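Local coordinates for protein esterase (PDB 4WY8) that hydrolyses carboxylic esters, as a fungal carboxylesterase that probably works through a serine nucleophile in an alpha/beta hydrolase fold, at residues Glu55-Arg60 and Lys65-Ile70; Asn119-Pro124 and Leu132-Asp137; Phe86-Gly91 and Leu98-Thr103; Leu158-Asp163 and Asn168-Val173. All blocks are in the same frame, centred on the assembly; numbering follows the deposited sequence. Where two conformers were deposited one is given.

Contact 1: residues Glu55-Arg60 and Lys65-Ile70; sequences EKTINR and KIELTI
Thr57 OG1 donates to Glu67 OE1 over 2.7 Å, reaching the carboxylate on its syn side and close to its plane. The Glu67 chain bends at chi2 (-57°), which lays the acid beside the threonine. At one end of the same face Thr69 OG1 donates to Glu55 OE1 over 3.0 Å, well out of the carboxylate plane. A water donates to Leu68 O, its link to Glu55 OE1 being too short to trust, while Glu55 OE2 forms a salt bridge with Lys97. At the other end Lys65 NZ approaches Asn59 OD1 closely enough to bond, although the modelled separation is too short to trust in detail.

These pairs sit on a beta hairpin at the edge of the central sheet, within this chain, where strands 51-59 and 65-73 run antiparallel. Lys56 and Leu68 form one hydrogen-bonded pair, with Lys56 N to Leu68 O at 2.9 Å; Ile58 and Ile66 form the next, with Ile66 N to Ile58 O at 2.9 Å.

On the opposite face, which also carries Lys56, the packing is largely apolar. Ile58 CG1 lies 3.6 Å from Ile66 CB, and Ile58 CG2 meets Leu68 CD1 at 3.7 Å, the two side chains crossing at about a right angle. Ile66 CD1 rests over the centre of the Arg60 guanidinium, 3.9 Å above its plane, and that guanidinium reaches on to a salt bridge with Asp137 of helix 130-143.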
loop_
_atom_site.group_PDB
_atom_site.type_symbol
_atom_site.label_atom_id
_atom_site.label_comp_id
_atom_site.label_asym_id
_atom_site.label_seq_id
_atom_site.Cartn_x
_atom_site.Cartn_y
_atom_site.Cartn_z
ATOM N N GLU A 55 7.483 30.556 -8.056
ATOM C CA GLU A 55 6.540 31.117 -7.092
ATOM C C GLU A 55 5.513 31.894 -7.910
ATOM O O GLU A 55 5.864 32.723 -8.746
ATOM C CB GLU A 55 7.231 32.007 -6.041
ATOM C CG GLU A 55 8.245 31.284 -5.127
ATOM C CD GLU A 55 7.592 30.519 -3.966
ATOM O OE1 GLU A 55 6.351 30.533 -3.862
ATOM O OE2 GLU A 55 8.317 29.892 -3.152
ATOM N N LYS A 56 4.241 31.583 -7.687
ATOM C CA LYS A 56 3.150 32.111 -8.496
ATOM C C LYS A 56 2.041 32.693 -7.647
ATOM O O LYS A 56 1.579 32.059 -6.707
ATOM C CB LYS A 56 2.580 31.011 -9.402
ATOM C CG LYS A 56 1.502 31.510 -10.351
ATOM C CD LYS A 56 1.984 31.670 -11.773
ATOM C CE LYS A 56 0.914 32.398 -12.591
ATOM N NZ LYS A 56 1.335 32.633 -14.004
ATOM N N THR A 57 1.594 33.897 -7.979
ATOM C CA THR A 57 0.513 34.507 -7.223
ATOM C C THR A 57 -0.748 34.520 -8.047
ATOM O O THR A 57 -0.735 35.004 -9.183
ATOM C CB THR A 57 0.842 35.953 -6.808
ATOM O OG1 THR A 57 1.944 35.956 -5.890
ATOM C CG2 THR A 57 -0.365 36.589 -6.148
ATOM N N ILE A 58 -1.841 33.989 -7.513
ATOM C CA ILE A 58 -3.082 34.167 -8.236
ATOM C C ILE A 58 -3.864 35.229 -7.465
ATOM O O ILE A 58 -4.019 35.159 -6.241
ATOM C CB ILE A 58 -3.837 32.824 -8.445
ATOM C CG1 ILE A 58 -4.217 32.131 -7.155
ATOM C CG2 ILE A 58 -2.966 31.866 -9.263
ATOM C CD1 ILE A 58 -4.793 30.728 -7.421
ATOM N N ASN A 59 -4.328 36.228 -8.215
ATOM C CA ASN A 59 -5.044 37.393 -7.691
ATOM C C ASN A 59 -6.556 37.266 -7.792
ATOM O O ASN A 59 -7.095 37.207 -8.899
ATOM C CB ASN A 59 -4.587 38.652 -8.433
ATOM C CG ASN A 59 -3.125 38.964 -8.205
ATOM O OD1 ASN A 59 -2.729 39.360 -7.108
ATOM N ND2 ASN A 59 -2.306 38.760 -9.232
ATOM N N ARG A 60 -7.246 37.230 -6.652
ATOM C CA ARG A 60 -8.705 37.156 -6.683
ATOM C C ARG A 60 -9.337 38.502 -7.029
ATOM O O ARG A 60 -8.642 39.477 -7.339
ATOM C CB ARG A 60 -9.293 36.618 -5.369
ATOM C CG ARG A 60 -8.880 35.194 -5.051
ATOM C CD ARG A 60 -9.700 34.601 -3.900
ATOM N NE ARG A 60 -9.007 34.687 -2.615
ATOM C CZ ARG A 60 -9.247 33.894 -1.572
ATOM N NH1 ARG A 60 -10.167 32.937 -1.641
ATOM N NH2 ARG A 60 -8.558 34.059 -0.450
ATOM N N LYS A 65 -4.700 37.771 -2.527
ATOM C CA LYS A 65 -3.793 36.846 -3.189
ATOM C C LYS A 65 -3.750 35.456 -2.572
ATOM O O LYS A 65 -3.889 35.287 -1.362
ATOM C CB LYS A 65 -2.372 37.428 -3.229
ATOM C CG LYS A 65 -2.223 38.703 -4.062
ATOM C CD LYS A 65 -0.847 39.344 -3.843
ATOM C CE LYS A 65 -0.594 40.563 -4.739
ATOM N NZ LYS A 65 -0.763 40.310 -6.210
ATOM N N ILE A 66 -3.636 34.458 -3.439
ATOM C CA ILE A 66 -3.276 33.111 -3.022
ATOM C C ILE A 66 -1.866 32.853 -3.536
ATOM O O ILE A 66 -1.571 33.066 -4.723
ATOM C CB ILE A 66 -4.271 32.065 -3.532
ATOM C CG1 ILE A 66 -5.662 32.397 -3.002
ATOM C CG2 ILE A 66 -3.908 30.691 -3.037
ATOM C CD1 ILE A 66 -6.758 31.644 -3.671
ATOM N N GLU A 67 -0.976 32.469 -2.627
ATOM C CA GLU A 67 0.383 32.115 -3.013
ATOM C C GLU A 67 0.544 30.626 -3.301
ATOM O O GLU A 67 0.280 29.780 -2.444
ATOM C CB GLU A 67 1.370 32.560 -1.936
ATOM C CG GLU A 67 1.233 34.040 -1.548
ATOM C CD GLU A 67 1.399 34.957 -2.754
ATOM O OE1 GLU A 67 2.298 34.685 -3.585
ATOM O OE2 GLU A 67 0.643 35.951 -2.874
ATOM N N LEU A 68 0.998 30.340 -4.517
ATOM C CA LEU A 68 1.290 28.995 -4.991
ATOM C C LEU A 68 2.790 28.795 -5.138
ATOM O O LEU A 68 3.495 29.699 -5.603
ATOM C CB LEU A 68 0.626 28.748 -6.345
ATOM C CG LEU A 68 -0.864 29.084 -6.431
ATOM C CD1 LEU A 68 -1.360 28.807 -7.846
ATOM C CD2 LEU A 68 -1.689 28.325 -5.413
ATOM N N THR A 69 3.283 27.635 -4.707
ATOM C CA THR A 69 4.659 27.211 -4.993
ATOM C C THR A 69 4.592 26.006 -5.931
ATOM O O THR A 69 4.061 24.960 -5.571
ATOM C CB THR A 69 5.426 26.862 -3.685
ATOM O OG1 THR A 69 5.330 27.963 -2.778
ATOM C CG2 THR A 69 6.873 26.605 -3.949
ATOM N N ILE A 70 5.098 26.155 -7.147
ATOM C CA ILE A 70 5.004 25.100 -8.138
ATOM C C ILE A 70 6.353 24.463 -8.402
ATOM O O ILE A 70 7.291 25.136 -8.851
ATOM C CB ILE A 70 4.446 25.635 -9.454
ATOM C CG1 ILE A 70 3.170 26.435 -9.185
ATOM C CG2 ILE A 70 4.218 24.486 -10.441
ATOM C CD1 ILE A 70 2.650 27.168 -10.390
HETATM O O HOH W 1 4.280 31.690 -3.394
#

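Contact 2: residues Asn119-Pro124 and Leu132-Asp137; sequences NYSLSP and LEECLD
Ser121 presents both its backbone N-H and its hydroxyl to the carboxylate of Glu134, so that one residue of the loop engages both oxygens of the acid. The amide bond is nearly straight: Ser121 N lies 2.6 Å from Glu134 OE1, with 170° at the hydrogen, and uses the syn lone pair of that oxygen. Ser121 OG donates to Glu134 OE2, and the modelled separation there is shorter than such a bond should be. If both bonds are real, the carboxylate would have little freedom to turn about its last torsion. Glu134 OE1 also lies 3.3 Å from Tyr120 CB, which brings the acid against the start of the tyrosine side chain.

Next to this, Cys135 SG comes within 3.9 Å of Tyr120 CD2. The sulfur lies 4.7 Å from the centroid of the Tyr120 ring, an oblique sulfur-aromatic contact.

The Glu134 chain is extended beyond CG (chi2 166°) and spans the gap from the helix to the loop. Tyr120 CG lies between the backbone N and the carbonyl carbon (chi1 59°), which carries the ring away from Glu134 and past the cysteine. The phenol OH is hydrogen-bonded to His88 O, and the tyrosine and His88 rings stack.

The loop after strand 114-118 is thereby fastened to helix 130-143, which packs on the central sheet of the alpha/beta hydrolase fold, while Leu169 of helix 165-179 packs on Tyr120 and Arg60, following strand 51-59, touches Glu134.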
loop_
_atom_site.group_PDB
_atom_site.type_symbol
_atom_site.label_atom_id
_atom_site.label_comp_id
_atom_site.label_asym_id
_atom_site.label_seq_id
_atom_site.Cartn_x
_atom_site.Cartn_y
_atom_site.Cartn_z
ATOM N N ASN A 119 0.068 27.759 -0.451
ATOM C CA ASN A 119 0.438 28.344 0.828
ATOM C C ASN A 119 -0.777 28.993 1.469
ATOM O O ASN A 119 -0.873 30.209 1.520
ATOM C CB ASN A 119 1.564 29.363 0.651
ATOM C CG ASN A 119 2.788 28.756 0.016
ATOM O OD1 ASN A 119 3.632 28.177 0.703
ATOM N ND2 ASN A 119 2.882 28.850 -1.307
ATOM N N TYR A 120 -1.681 28.185 2.016
ATOM C CA TYR A 120 -2.936 28.734 2.537
ATOM C C TYR A 120 -2.747 29.468 3.873
ATOM O O TYR A 120 -1.691 29.351 4.514
ATOM C CB TYR A 120 -3.994 27.627 2.655
ATOM C CG TYR A 120 -3.639 26.454 3.551
ATOM C CD1 TYR A 120 -3.852 26.512 4.925
ATOM C CD2 TYR A 120 -3.114 25.283 3.016
ATOM C CE1 TYR A 120 -3.537 25.447 5.740
ATOM C CE2 TYR A 120 -2.794 24.204 3.827
ATOM C CZ TYR A 120 -3.006 24.295 5.182
ATOM O OH TYR A 120 -2.699 23.224 5.990
ATOM N N SER A 121 -3.736 30.288 4.238
ATOM C CA SER A 121 -3.663 31.097 5.452
ATOM C C SER A 121 -3.804 30.226 6.688
ATOM O O SER A 121 -4.746 29.419 6.805
ATOM C CB SER A 121 -4.731 32.191 5.443
ATOM O OG SER A 121 -4.607 33.015 4.284
ATOM N N LEU A 122 -2.870 30.398 7.616
ATOM C CA LEU A 122 -2.848 29.575 8.821
ATOM C C LEU A 122 -3.699 30.170 9.939
ATOM O O LEU A 122 -3.957 31.378 9.975
ATOM C CB LEU A 122 -1.403 29.379 9.298
ATOM C CG LEU A 122 -0.546 28.624 8.275
ATOM C CD1 LEU A 122 0.914 28.549 8.702
ATOM C CD2 LEU A 122 -1.123 27.225 8.014
ATOM N N SER A 123 -4.154 29.300 10.837
ATOM C CA SER A 123 -4.909 29.711 12.024
ATOM C C SER A 123 -3.939 29.934 13.192
ATOM O O SER A 123 -2.827 29.413 13.162
ATOM C CB SER A 123 -5.965 28.658 12.376
ATOM O OG SER A 123 -6.982 28.633 11.392
ATOM N N PRO A 124 -4.335 30.713 14.216
ATOM C CA PRO A 124 -5.625 31.369 14.445
ATOM C C PRO A 124 -5.764 32.724 13.759
ATOM O O PRO A 124 -6.785 33.360 13.980
ATOM C CB PRO A 124 -5.641 31.575 15.965
ATOM C CG PRO A 124 -4.211 31.869 16.275
ATOM C CD PRO A 124 -3.401 30.978 15.327
ATOM N N LEU A 132 -9.849 26.619 3.514
ATOM C CA LEU A 132 -10.614 25.762 2.609
ATOM C C LEU A 132 -10.995 26.469 1.306
ATOM O O LEU A 132 -10.823 25.942 0.198
ATOM C CB LEU A 132 -11.873 25.287 3.328
ATOM C CG LEU A 132 -12.968 24.640 2.486
ATOM C CD1 LEU A 132 -12.391 23.509 1.643
ATOM C CD2 LEU A 132 -14.066 24.109 3.384
ATOM N N GLU A 133 -11.476 27.693 1.455
ATOM C CA GLU A 133 -11.860 28.516 0.325
ATOM C C GLU A 133 -10.652 28.913 -0.522
ATOM O O GLU A 133 -10.745 28.964 -1.764
ATOM C CB GLU A 133 -12.624 29.723 0.853
ATOM C CG GLU A 133 -13.988 29.292 1.399
ATOM C CD GLU A 133 -14.731 30.412 2.100
ATOM O OE1 GLU A 133 -15.810 30.132 2.685
ATOM O OE2 GLU A 133 -14.254 31.569 2.042
ATOM N N GLU A 134 -9.519 29.194 0.124
ATOM C CA GLU A 134 -8.296 29.424 -0.652
ATOM C C GLU A 134 -7.923 28.189 -1.489
ATOM O O GLU A 134 -7.552 28.313 -2.667
ATOM C CB GLU A 134 -7.125 29.805 0.258
ATOM C CG GLU A 134 -7.251 31.210 0.867
ATOM C CD GLU A 134 -6.282 31.467 2.024
ATOM O OE1 GLU A 134 -5.675 30.498 2.541
ATOM O OE2 GLU A 134 -6.125 32.646 2.420
ATOM N N CYS A 135 -8.028 27.000 -0.889
ATOM C CA CYS A 135 -7.612 25.771 -1.567
ATOM C C CYS A 135 -8.522 25.432 -2.746
ATOM O O CYS A 135 -8.051 25.026 -3.838
ATOM C CB CYS A 135 -7.569 24.593 -0.578
ATOM S SG CYS A 135 -6.282 24.780 0.717
ATOM N N LEU A 136 -9.821 25.602 -2.520
ATOM C CA LEU A 136 -10.804 25.396 -3.565
ATOM C C LEU A 136 -10.536 26.375 -4.685
ATOM O O LEU A 136 -10.465 25.989 -5.846
ATOM C CB LEU A 136 -12.224 25.562 -3.011
ATOM C CG LEU A 136 -13.343 25.487 -4.049
ATOM C CD1 LEU A 136 -13.507 24.081 -4.690
ATOM C CD2 LEU A 136 -14.645 25.932 -3.396
ATOM N N ASP A 137 -10.308 27.634 -4.335
ATOM C CA ASP A 137 -9.985 28.631 -5.352
ATOM C C ASP A 137 -8.732 28.265 -6.162
ATOM O O ASP A 137 -8.654 28.531 -7.371
ATOM C CB ASP A 137 -9.774 29.999 -4.714
ATOM C CG ASP A 137 -11.079 30.731 -4.440
ATOM O OD1 ASP A 137 -12.142 30.291 -4.939
ATOM O OD2 ASP A 137 -11.027 31.766 -3.731
#

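Contact 3: residues Phe86-Gly91 and Leu98-Thr103; sequences FFHGGG and LTHRRT
His88 and His100 meet through a CH-pi contact: His88 CB stands 3.6 Å above the centre of the His100 ring, only 4° off its normal. With CG between the backbone N and the carbonyl carbon (chi1 68°), the His88 imidazole turns away and leaves the methylene over that face. The two imidazoles are inclined at 46°, oblique to each other.

Apolar and aromatic contacts continue along the strand. His100 CD2 comes to the edge of the Phe86 ring, near its plane, at 4.1 Å from Phe86 CE1. Thr103 CG2 lies 4.4 Å from Phe86 CZ, about one helical turn further on.

Polar groups fix the two imidazoles from within their own segments. His88 ND1 donates to Gly89 O over 2.7 Å, almost straight and within the ring plane. His100 ND1 shares a hydrogen bond of 2.7 Å with Thr99 OG1. Its other nitrogen, NE2, bonds to Asp163, so both nitrogens of this buried imidazole have partners, which would limit its rotation.

His88-Gly91 fits the HGGG motif that lines the oxyanion hole in related esterases. His100 is the N-cap residue of helix 101-111, and the contact therefore joins the start of that helix to the end of strand 83-87 in a beta-alpha-beta unit completed by strand 114-118. Phe117 of that last strand touches both histidines, and strand 159-163 runs alongside strand 83-87 in the sheet.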
loop_
_atom_site.group_PDB
_atom_site.type_symbol
_atom_site.label_atom_id
_atom_site.label_comp_id
_atom_site.label_asym_id
_atom_site.label_seq_id
_atom_site.Cartn_x
_atom_site.Cartn_y
_atom_site.Cartn_z
ATOM N N PHE A 86 -1.377 20.258 -3.818
ATOM C CA PHE A 86 -0.969 19.677 -2.546
ATOM C C PHE A 86 -1.312 20.600 -1.395
ATOM O O PHE A 86 -0.987 21.784 -1.434
ATOM C CB PHE A 86 0.543 19.374 -2.569
ATOM C CG PHE A 86 1.011 18.544 -1.419
ATOM C CD1 PHE A 86 1.366 19.148 -0.210
ATOM C CD2 PHE A 86 1.121 17.171 -1.535
ATOM C CE1 PHE A 86 1.799 18.393 0.867
ATOM C CE2 PHE A 86 1.555 16.399 -0.443
ATOM C CZ PHE A 86 1.900 17.025 0.755
ATOM N N PHE A 87 -1.948 20.044 -0.368
ATOM C CA PHE A 87 -2.280 20.768 0.863
ATOM C C PHE A 87 -1.544 20.161 2.065
ATOM O O PHE A 87 -1.709 18.959 2.412
ATOM C CB PHE A 87 -3.793 20.774 1.108
ATOM C CG PHE A 87 -4.598 21.080 -0.129
ATOM C CD1 PHE A 87 -4.376 22.246 -0.851
ATOM C CD2 PHE A 87 -5.565 20.194 -0.579
ATOM C CE1 PHE A 87 -5.106 22.519 -2.022
ATOM C CE2 PHE A 87 -6.305 20.470 -1.725
ATOM C CZ PHE A 87 -6.071 21.634 -2.450
ATOM N N HIS A 88 -0.700 20.992 2.681
ATOM C CA HIS A 88 0.201 20.505 3.709
ATOM C C HIS A 88 -0.474 20.386 5.054
ATOM O O HIS A 88 -1.474 21.061 5.332
ATOM C CB HIS A 88 1.445 21.409 3.821
ATOM C CG HIS A 88 1.172 22.782 4.362
ATOM N ND1 HIS A 88 1.018 23.034 5.707
ATOM C CD2 HIS A 88 1.099 23.988 3.745
ATOM C CE1 HIS A 88 0.822 24.328 5.894
ATOM N NE2 HIS A 88 0.867 24.931 4.716
ATOM N N GLY A 89 0.094 19.535 5.898
ATOM C CA GLY A 89 -0.418 19.346 7.242
ATOM C C GLY A 89 0.216 20.358 8.175
ATOM O O GLY A 89 0.944 21.251 7.732
ATOM N N GLY A 90 -0.067 20.230 9.461
ATOM C CA GLY A 90 0.410 21.202 10.419
ATOM C C GLY A 90 -0.744 21.689 11.273
ATOM O O GLY A 90 -0.683 22.774 11.868
ATOM N N GLY A 91 -1.809 20.895 11.312
ATOM C CA GLY A 91 -2.942 21.187 12.187
ATOM C C GLY A 91 -3.645 22.502 11.906
ATOM O O GLY A 91 -4.332 23.035 12.793
ATOM N N LEU A 98 8.694 24.665 3.526
ATOM C CA LEU A 98 9.976 24.207 4.058
ATOM C C LEU A 98 9.807 22.881 4.811
ATOM O O LEU A 98 10.575 21.933 4.602
ATOM C CB LEU A 98 10.585 25.294 4.973
ATOM C CG LEU A 98 11.984 25.116 5.579
ATOM C CD1 LEU A 98 13.085 24.933 4.514
ATOM C CD2 LEU A 98 12.327 26.276 6.549
ATOM N N THR A 99 8.794 22.785 5.667
ATOM C CA THR A 99 8.600 21.535 6.390
ATOM C C THR A 99 8.278 20.397 5.427
ATOM O O THR A 99 8.638 19.230 5.670
ATOM C CB THR A 99 7.484 21.633 7.425
ATOM O OG1 THR A 99 6.246 21.968 6.789
ATOM C CG2 THR A 99 7.826 22.703 8.448
ATOM N N HIS A 100 7.631 20.724 4.314
ATOM C CA HIS A 100 7.202 19.670 3.396
ATOM C C HIS A 100 8.049 19.633 2.146
ATOM O O HIS A 100 7.696 18.962 1.168
ATOM C CB HIS A 100 5.729 19.840 3.027
ATOM C CG HIS A 100 4.797 19.542 4.159
ATOM N ND1 HIS A 100 4.733 20.318 5.297
ATOM C CD2 HIS A 100 3.928 18.515 4.347
ATOM C CE1 HIS A 100 3.845 19.796 6.133
ATOM N NE2 HIS A 100 3.345 18.701 5.582
ATOM N N ARG A 101 9.162 20.364 2.176
ATOM C CA ARG A 101 10.063 20.408 1.037
ATOM C C ARG A 101 10.512 19.011 0.628
ATOM O O ARG A 101 10.543 18.673 -0.556
ATOM C CB ARG A 101 11.291 21.271 1.348
ATOM C CG ARG A 101 12.342 21.203 0.237
ATOM C CD ARG A 101 13.535 22.092 0.546
ATOM N NE ARG A 101 14.204 21.654 1.763
ATOM C CZ ARG A 101 15.103 22.374 2.423
ATOM N NH1 ARG A 101 15.438 23.575 1.989
ATOM N NH2 ARG A 101 15.662 21.882 3.515
ATOM N N ARG A 102 10.905 18.206 1.602
ATOM C CA ARG A 102 11.402 16.870 1.285
ATOM C C ARG A 102 10.319 16.055 0.549
ATOM O O ARG A 102 10.526 15.540 -0.561
ATOM C CB ARG A 102 11.855 16.180 2.584
ATOM C CG ARG A 102 12.197 14.694 2.445
ATOM C CD ARG A 102 13.507 14.463 1.743
ATOM N NE ARG A 102 14.602 15.054 2.521
ATOM C CZ ARG A 102 15.893 14.937 2.219
ATOM N NH1 ARG A 102 16.276 14.236 1.162
ATOM N NH2 ARG A 102 16.798 15.509 2.988
ATOM N N THR A 103 9.148 15.979 1.175
ATOM C CA THR A 103 8.027 15.240 0.623
ATOM C C THR A 103 7.650 15.717 -0.786
ATOM O O THR A 103 7.477 14.910 -1.713
ATOM C CB THR A 103 6.814 15.381 1.550
ATOM O OG1 THR A 103 7.147 14.844 2.843
ATOM C CG2 THR A 103 5.613 14.652 0.961
#

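Contact 4: residues Leu158-Asp163 and Asn168-Val173; sequences LVVAGD and NLSAVV
Strand 159-163 and the short helical segment 168-173 run roughly antiparallel, at 147° between their directions and with their axes 7.0 Å apart at closest approach, and the backbones come nearest at Val160 and Ser170, whose CA atoms are 5.9 Å apart. Ser170 carries most of the contact. Its CB meets Val160 CG2 at 4.0 Å, and its hydroxyl reaches over the strand backbone, where Ser170 OG lies 3.2 Å from Ala161 C.

Ser170 OG is also 3.3 Å from Gly162 N, but the angle is too poor for a hydrogen bond. With OG beside the backbone N (chi1 -61°), the hydroxyl instead turns back to bond to Gly166 O, one turn earlier in its own helix. The polar oxygen is thus satisfied within the helix even though it is buried against the strand. Gly162, with no side chain, leaves its backbone close under Ser170 OG.

Around these residues the sheet and helix close in further. Phe87 of strand 83-87 and Leu190 of strand 188-191 both touch Ser170, which therefore packs over three adjoining strands.

A strand entering a helix through a tight turn, with a glycine where the helix lies close over the strand, fits the nucleophile elbow of alpha/beta hydrolases. Gly162 opens a GxSxG sequence whose Ser164 is probably the nucleophile, in a likely triad with His291 and Asp261.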
loop_
_atom_site.group_PDB
_atom_site.type_symbol
_atom_site.label_atom_id
_atom_site.label_comp_id
_atom_site.label_asym_id
_atom_site.label_seq_id
_atom_site.Cartn_x
_atom_site.Cartn_y
_atom_site.Cartn_z
ATOM N N LEU A 158 -5.727 16.562 -13.100
ATOM C CA LEU A 158 -5.619 17.206 -11.805
ATOM C C LEU A 158 -6.005 16.249 -10.661
ATOM O O LEU A 158 -7.026 15.561 -10.722
ATOM C CB LEU A 158 -6.487 18.466 -11.777
ATOM C CG LEU A 158 -6.333 19.505 -10.658
ATOM C CD1 LEU A 158 -6.776 20.831 -11.195
ATOM C CD2 LEU A 158 -7.194 19.143 -9.464
ATOM N N VAL A 159 -5.135 16.165 -9.656
ATOM C CA VAL A 159 -5.433 15.423 -8.435
ATOM C C VAL A 159 -5.130 16.296 -7.230
ATOM O O VAL A 159 -4.283 17.191 -7.297
ATOM C CB VAL A 159 -4.621 14.132 -8.329
ATOM C CG1 VAL A 159 -4.949 13.193 -9.477
ATOM C CG2 VAL A 159 -3.144 14.455 -8.299
ATOM N N VAL A 160 -5.861 16.092 -6.137
ATOM C CA VAL A 160 -5.542 16.801 -4.899
ATOM C C VAL A 160 -4.906 15.808 -3.940
ATOM O O VAL A 160 -5.254 14.618 -3.934
ATOM C CB VAL A 160 -6.779 17.437 -4.233
ATOM C CG1 VAL A 160 -7.415 18.450 -5.165
ATOM C CG2 VAL A 160 -7.799 16.346 -3.851
ATOM N N ALA A 161 -3.984 16.288 -3.123
ATOM C CA ALA A 161 -3.300 15.421 -2.192
ATOM C C ALA A 161 -2.874 16.226 -0.996
ATOM O O ALA A 161 -2.536 17.395 -1.120
ATOM C CB ALA A 161 -2.091 14.769 -2.855
ATOM N N GLY A 162 -2.888 15.613 0.172
ATOM C CA GLY A 162 -2.511 16.343 1.358
ATOM C C GLY A 162 -2.327 15.449 2.555
ATOM O O GLY A 162 -2.889 14.327 2.628
ATOM N N ASP A 163 -1.544 15.945 3.506
ATOM C CA ASP A 163 -1.261 15.113 4.693
ATOM C C ASP A 163 -1.873 15.668 5.959
ATOM O O ASP A 163 -1.823 16.868 6.178
ATOM C CB ASP A 163 0.243 14.965 4.916
ATOM C CG ASP A 163 0.926 16.296 5.145
ATOM O OD1 ASP A 163 0.788 17.173 4.256
ATOM O OD2 ASP A 163 1.600 16.473 6.200
ATOM N N ASN A 168 -7.458 16.470 5.415
ATOM C CA ASN A 168 -8.770 17.054 5.688
ATOM C C ASN A 168 -9.117 18.029 4.561
ATOM O O ASN A 168 -10.145 17.888 3.878
ATOM C CB ASN A 168 -8.771 17.751 7.056
ATOM C CG ASN A 168 -10.043 18.545 7.323
ATOM O OD1 ASN A 168 -10.144 19.707 6.920
ATOM N ND2 ASN A 168 -11.007 17.932 8.022
ATOM N N LEU A 169 -8.231 18.988 4.322
ATOM C CA LEU A 169 -8.482 19.959 3.256
ATOM C C LEU A 169 -8.753 19.282 1.893
ATOM O O LEU A 169 -9.648 19.698 1.172
ATOM C CB LEU A 169 -7.316 20.947 3.128
ATOM C CG LEU A 169 -7.238 21.956 4.286
ATOM C CD1 LEU A 169 -5.981 22.844 4.218
ATOM C CD2 LEU A 169 -8.510 22.795 4.369
ATOM N N SER A 170 -7.983 18.262 1.531
ATOM C CA SER A 170 -8.206 17.557 0.267
ATOM C C SER A 170 -9.624 16.968 0.227
ATOM O O SER A 170 -10.376 17.153 -0.759
ATOM C CB SER A 170 -7.147 16.455 0.062
ATOM O OG SER A 170 -5.843 17.017 0.002
ATOM N N ALA A 171 -9.988 16.251 1.291
ATOM C CA ALA A 171 -11.307 15.610 1.355
ATOM C C ALA A 171 -12.464 16.624 1.184
ATOM O O ALA A 171 -13.422 16.429 0.372
ATOM C CB ALA A 171 -11.453 14.857 2.670
ATOM N N VAL A 172 -12.387 17.700 1.957
ATOM C CA VAL A 172 -13.498 18.654 1.958
ATOM C C VAL A 172 -13.498 19.559 0.713
ATOM O O VAL A 172 -14.549 20.014 0.284
ATOM C CB VAL A 172 -13.508 19.497 3.250
ATOM C CG1 VAL A 172 -13.730 18.590 4.435
ATOM C CG2 VAL A 172 -12.196 20.302 3.420
ATOM N N VAL A 173 -12.327 19.822 0.131
ATOM C CA VAL A 173 -12.294 20.498 -1.159
ATOM C C VAL A 173 -12.995 19.607 -2.197
ATOM O O VAL A 173 -13.729 20.109 -3.049
ATOM C CB VAL A 173 -10.864 20.829 -1.616
ATOM C CG1 VAL A 173 -10.795 20.948 -3.137
ATOM C CG2 VAL A 173 -10.386 22.106 -0.963
#

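From the N terminus, contact 1 closes first, across a short turn that makes strands 51-59 and 65-73 a hairpin at one edge of the sheet. Contact 3 follows, closing the loop from strand 83-87 into helix 101-111; contact 2 then closes the longer loop between strand 114-118 and helix 130-143, and contact 4 the tight turn from strand 159-163 into helix 165-179. The four lie in series, without nesting or crossing. In space they interlock: Glu67 O of contact 1 probably accepts from Asn119 N of contact 2, Cys135 packs on Phe87 of contact 3, Leu132 packs on Val173 of contact 4, and Phe87 N probably bonds to Ala161 O between contacts 3 and 4.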